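Putative fimbrial subunit (Corynebacterium diphtheriae, PDB 4HSQ) probably builds the shaft of cell-surface adhesive pili as the major pilin SpaD, of which this chain supplies domains D2 and D3. Local coordinates at residues V124-P129 with K133-K138; T6-K11 with F43-D48. All coordinates share one frame; numbering follows the deposited sequence.

Contact 1 of 2, residues V124-P129 with K133-K138; sequences VIFNNP and KEVKNK
Phe126 meets Val135 because its chi1 of 58° places CG between the backbone N and the carbonyl carbon, which stands the ring beside the valine with both side chains pointing the same way. Val135 CB lies over one ring face, toward the rim, 4.0 Å from the ring centroid of Phe126, a CH-pi contact. The methyl CG1 of Val135 reaches Phe126 CZ at 3.6 Å. At the ring edge comes the amide of Asn137, its ND2 3.7 Å from Phe126 CE2 and its plane turned 67° from the ring. The backbones form an antiparallel beta hairpin: Phe126 with Val135 and Val124 with Asn137 are hydrogen-bonded pairs, each joined by two bonds, including Val135 N to Phe126 O at 2.8 Å. Asn128 N, bound to Lys133 O at 2.8 Å, extends the pairing toward the turn. On the other sheet face, Ile125 CG1 runs alongside Lys136, 3.8 Å from its CG, while Ile125 CG2 covers the Glu134 carboxylate, 3.5 Å from CD. A water donates to both Asn127 OD1 and Glu134 OE2 and ties the two polar ends together; Asn127 ND2 is held by Thr39. Strand 117-127 runs between strand 134-138 and strand 41-46, where Ile125 packs on Arg42 and Glu44, and Val124 reaches across to Ile25 and Ala27 of strand 20-28.

Contact 2 of 2, residues T6-K11 with F43-D48; sequences TEKTVK and FEDELD
The flat carboxylate of Asp45 is met by Lys8 NZ through the syn lone pair of OD2, the side that faces its other oxygen, while Phe105 and Ala122 pack against the aspartate. This is the isopeptide site of a CnaA-type pilin domain: Lys8 NZ is joined covalently to Asn120 CG, so the nitrogen belongs to an amide linking strand 7-11 to strand 117-127. An acidic side chain beside the Lys-Asn bond is a hallmark of such domains, where it is thought to assist bond formation; Asp45 is placed consistently with that role. The lysine spans the gap between the two sheets as an extended chain, its CG anti to the backbone N (chi1 -176°) and the remaining torsions also near 180°. Asp45 CG is likewise anti to its backbone nitrogen; both side chains leave their strands toward each other and cross at about a right angle. The backbones stay far apart, with 10.3 Å between Lys8 CA and Asp45 CA, and this one side-chain pair carries the whole contact. Tyr23 lies beside the lysine, and Asn140 OD1 accepts a hydrogen bond from the Lys8 backbone N. Both touching side chains are buried. Their hydrogen bond is short and almost straight: NZ of Lys8 stands 2.7 Å from OD2 of Asp45, with 174° at the hydrogen, whereas OD1 of Asp45 lies 3.6 Å from the same nitrogen.

In the fold
Both contacts belong to the first of the two domains in this chain and lie on the same side of the chain's centre, their own centres about 16 Å apart. Contact 1 pairs neighbours within one sheet at its partly exposed hairpin, using repeated backbone bonds, apolar cover and a bridging water. Contact 2 is buried and spans two sheets with one side-chain bond beside a covalent crosslink. Strand 117-127 connects them: it supplies one arm of the hairpin, carries Asn120 of the crosslink and pairs with strand 41-46, which holds Asp45. They also touch directly, Val124 packing on Phe43, Ile125 on Glu44, and Asn137 on Thr6.

Contact 1 of 2, residues V124-P129 with K133-K138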
# COMPACT_ATOMS: atom_id res chain seq x y z
N VAL A 124 -7.84 4.87 20.37
CA VAL A 124 -7.01 4.83 21.55
C VAL A 124 -8.02 4.74 22.70
O VAL A 124 -9.03 5.46 22.70
CB VAL A 124 -5.92 5.93 21.70
CG1 VAL A 124 -5.04 6.01 20.45
CG2 VAL A 124 -6.52 7.29 22.02
N ILE A 125 -7.85 3.76 23.56
CA ILE A 125 -8.78 3.49 24.66
C ILE A 125 -7.97 3.50 25.94
O ILE A 125 -6.97 2.78 26.08
CB ILE A 125 -9.56 2.15 24.43
CG1 ILE A 125 -10.22 2.12 23.01
CG2 ILE A 125 -10.64 1.93 25.52
CD1 ILE A 125 -10.56 0.74 22.42
N PHE A 126 -8.40 4.34 26.91
CA PHE A 126 -7.67 4.42 28.16
C PHE A 126 -8.59 4.71 29.33
O PHE A 126 -9.72 5.16 29.14
CB PHE A 126 -6.59 5.52 28.07
CG PHE A 126 -7.11 6.90 27.75
CD1 PHE A 126 -7.57 7.75 28.76
CD2 PHE A 126 -7.07 7.40 26.45
CE1 PHE A 126 -8.04 9.03 28.47
CE2 PHE A 126 -7.51 8.70 26.16
CZ PHE A 126 -7.99 9.50 27.17
N ASN A 127 -8.08 4.51 30.55
CA ASN A 127 -8.81 4.87 31.77
C ASN A 127 -8.36 6.27 32.16
O ASN A 127 -7.16 6.52 32.23
CB ASN A 127 -8.52 3.87 32.90
CG ASN A 127 -9.15 2.50 32.70
OD1 ASN A 127 -10.04 2.29 31.87
ND2 ASN A 127 -8.71 1.53 33.49
N ASN A 128 -9.31 7.19 32.32
CA ASN A 128 -8.99 8.55 32.77
C ASN A 128 -8.68 8.46 34.28
O ASN A 128 -9.56 8.07 35.04
CB ASN A 128 -10.14 9.51 32.48
CG ASN A 128 -9.76 10.96 32.68
OD1 ASN A 128 -9.25 11.34 33.73
ND2 ASN A 128 -9.97 11.78 31.67
N PRO A 129 -7.44 8.74 34.73
CA PRO A 129 -7.13 8.56 36.16
C PRO A 129 -7.89 9.48 37.11
O PRO A 129 -7.95 9.20 38.30
CB PRO A 129 -5.63 8.85 36.24
CG PRO A 129 -5.12 8.81 34.85
CD PRO A 129 -6.26 9.20 33.97
N LYS A 133 -13.07 6.53 34.48
CA LYS A 133 -13.95 6.26 33.35
C LYS A 133 -13.11 5.86 32.13
O LYS A 133 -12.01 6.38 31.95
CB LYS A 133 -14.80 7.51 33.03
CG LYS A 133 -15.85 7.82 34.10
CD LYS A 133 -16.46 9.20 33.94
CE LYS A 133 -17.69 9.37 34.82
NZ LYS A 133 -18.88 8.65 34.28
N GLU A 134 -13.64 4.93 31.30
CA GLU A 134 -12.96 4.52 30.08
C GLU A 134 -13.27 5.55 29.00
O GLU A 134 -14.43 5.91 28.83
CB GLU A 134 -13.37 3.10 29.65
CG GLU A 134 -12.43 2.51 28.61
CD GLU A 134 -12.65 1.05 28.25
OE1 GLU A 134 -13.69 0.75 27.62
OE2 GLU A 134 -11.73 0.23 28.49
N VAL A 135 -12.22 6.04 28.31
CA VAL A 135 -12.33 7.04 27.23
C VAL A 135 -11.89 6.37 25.93
O VAL A 135 -10.90 5.64 25.93
CB VAL A 135 -11.50 8.32 27.54
CG1 VAL A 135 -11.49 9.29 26.36
CG2 VAL A 135 -12.00 9.02 28.80
N LYS A 136 -12.65 6.60 24.84
CA LYS A 136 -12.33 6.05 23.53
C LYS A 136 -12.28 7.20 22.51
O LYS A 136 -13.29 7.86 22.25
CB LYS A 136 -13.32 4.94 23.13
CG LYS A 136 -13.02 4.31 21.77
CD LYS A 136 -14.28 3.77 21.11
CE LYS A 136 -13.99 2.67 20.12
NZ LYS A 136 -13.96 1.33 20.77
N ASN A 137 -11.08 7.45 21.97
CA ASN A 137 -10.86 8.49 20.96
C ASN A 137 -10.49 7.84 19.65
O ASN A 137 -9.63 6.96 19.63
CB ASN A 137 -9.78 9.45 21.41
CG ASN A 137 -10.17 10.24 22.61
OD1 ASN A 137 -11.34 10.60 22.78
ND2 ASN A 137 -9.22 10.55 23.46
N LYS A 138 -11.22 8.17 18.59
CA LYS A 138 -11.01 7.61 17.26
C LYS A 138 -10.17 8.57 16.44
O LYS A 138 -10.26 9.79 16.61
CB LYS A 138 -12.35 7.34 16.56
CG LYS A 138 -13.29 6.42 17.34
CD LYS A 138 -14.61 6.22 16.62
CE LYS A 138 -14.75 4.83 16.04
NZ LYS A 138 -15.15 3.84 17.08
O HOH W 1 -9.35 1.21 29.49

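Contact 2 of 2, residues T6-K11 with F43-D48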
# COMPACT_ATOMS: atom_id res chain seq x y z
N THR A 6 -6.36 13.05 18.18
CA THR A 6 -6.16 11.63 17.87
C THR A 6 -6.00 11.53 16.36
O THR A 6 -6.94 11.83 15.62
CB THR A 6 -7.33 10.82 18.42
OG1 THR A 6 -7.65 11.33 19.71
CG2 THR A 6 -7.02 9.37 18.53
N GLU A 7 -4.80 11.16 15.89
CA GLU A 7 -4.51 11.20 14.47
C GLU A 7 -3.87 9.94 13.97
O GLU A 7 -3.03 9.35 14.66
CB GLU A 7 -3.56 12.38 14.20
CG GLU A 7 -3.30 12.67 12.72
CD GLU A 7 -2.52 13.92 12.36
OE1 GLU A 7 -1.99 14.59 13.28
OE2 GLU A 7 -2.42 14.22 11.15
N LYS A 8 -4.23 9.56 12.75
CA LYS A 8 -3.61 8.45 12.02
C LYS A 8 -2.96 9.01 10.75
O LYS A 8 -3.57 9.84 10.06
CB LYS A 8 -4.64 7.35 11.69
CG LYS A 8 -4.00 6.12 11.01
CD LYS A 8 -4.97 4.92 10.94
CE LYS A 8 -4.30 3.83 10.16
NZ LYS A 8 -4.95 2.50 10.28
N THR A 9 -1.77 8.49 10.42
CA THR A 9 -1.07 8.85 9.20
C THR A 9 -0.62 7.55 8.54
O THR A 9 -0.53 6.51 9.19
CB THR A 9 0.12 9.80 9.45
OG1 THR A 9 0.97 9.22 10.42
CG2 THR A 9 -0.33 11.21 9.92
N VAL A 10 -0.33 7.62 7.25
CA VAL A 10 0.14 6.47 6.49
C VAL A 10 1.32 6.91 5.66
O VAL A 10 1.30 7.99 5.07
CB VAL A 10 -0.96 5.80 5.61
CG1 VAL A 10 -1.56 6.78 4.58
CG2 VAL A 10 -0.42 4.54 4.90
N LYS A 11 2.37 6.10 5.67
CA LYS A 11 3.53 6.32 4.84
C LYS A 11 3.59 5.15 3.88
O LYS A 11 3.97 4.06 4.28
CB LYS A 11 4.82 6.45 5.66
CG LYS A 11 5.96 6.94 4.79
CD LYS A 11 5.84 8.48 4.61
CE LYS A 11 6.84 9.05 3.64
NZ LYS A 11 6.72 8.44 2.27
N PHE A 43 -3.96 0.91 22.03
CA PHE A 43 -4.32 1.28 20.67
C PHE A 43 -5.01 0.12 20.08
O PHE A 43 -4.55 -1.00 20.25
CB PHE A 43 -3.07 1.61 19.81
CG PHE A 43 -2.07 2.58 20.38
CD1 PHE A 43 -2.00 3.88 19.91
CD2 PHE A 43 -1.13 2.16 21.32
CE1 PHE A 43 -1.03 4.78 20.39
CE2 PHE A 43 -0.15 3.05 21.80
CZ PHE A 43 -0.10 4.35 21.31
N GLU A 44 -6.08 0.36 19.30
CA GLU A 44 -6.78 -0.69 18.59
C GLU A 44 -6.92 -0.29 17.16
O GLU A 44 -7.13 0.89 16.89
CB GLU A 44 -8.16 -0.98 19.21
CG GLU A 44 -8.02 -1.79 20.49
CD GLU A 44 -9.29 -2.39 21.04
OE1 GLU A 44 -10.34 -2.29 20.37
OE2 GLU A 44 -9.24 -2.96 22.15
N ASP A 45 -6.74 -1.23 16.23
CA ASP A 45 -6.85 -0.91 14.81
C ASP A 45 -7.33 -2.13 14.04
O ASP A 45 -6.63 -3.15 13.98
CB ASP A 45 -5.49 -0.42 14.27
CG ASP A 45 -5.56 0.22 12.89
OD1 ASP A 45 -6.30 -0.30 12.04
OD2 ASP A 45 -4.74 1.14 12.61
N GLU A 46 -8.54 -2.00 13.46
CA GLU A 46 -9.18 -3.04 12.64
C GLU A 46 -8.57 -2.95 11.27
O GLU A 46 -8.88 -2.05 10.49
CB GLU A 46 -10.70 -2.84 12.56
CG GLU A 46 -11.42 -3.06 13.89
CD GLU A 46 -12.91 -2.84 13.78
OE1 GLU A 46 -13.59 -3.67 13.14
OE2 GLU A 46 -13.40 -1.81 14.31
N LEU A 47 -7.64 -3.83 11.01
CA LEU A 47 -6.96 -3.77 9.74
C LEU A 47 -7.78 -4.36 8.65
O LEU A 47 -8.39 -5.43 8.83
CB LEU A 47 -5.61 -4.50 9.82
CG LEU A 47 -4.63 -3.95 10.86
CD1 LEU A 47 -3.40 -4.85 10.92
CD2 LEU A 47 -4.23 -2.50 10.53
N ASP A 48 -7.79 -3.69 7.51
CA ASP A 48 -8.46 -4.19 6.30
C ASP A 48 -7.94 -5.62 6.07
O ASP A 48 -6.75 -5.90 6.28
CB ASP A 48 -8.19 -3.27 5.10
CG ASP A 48 -8.88 -3.71 3.83
OD1 ASP A 48 -9.85 -3.04 3.42
OD2 ASP A 48 -8.46 -4.73 3.24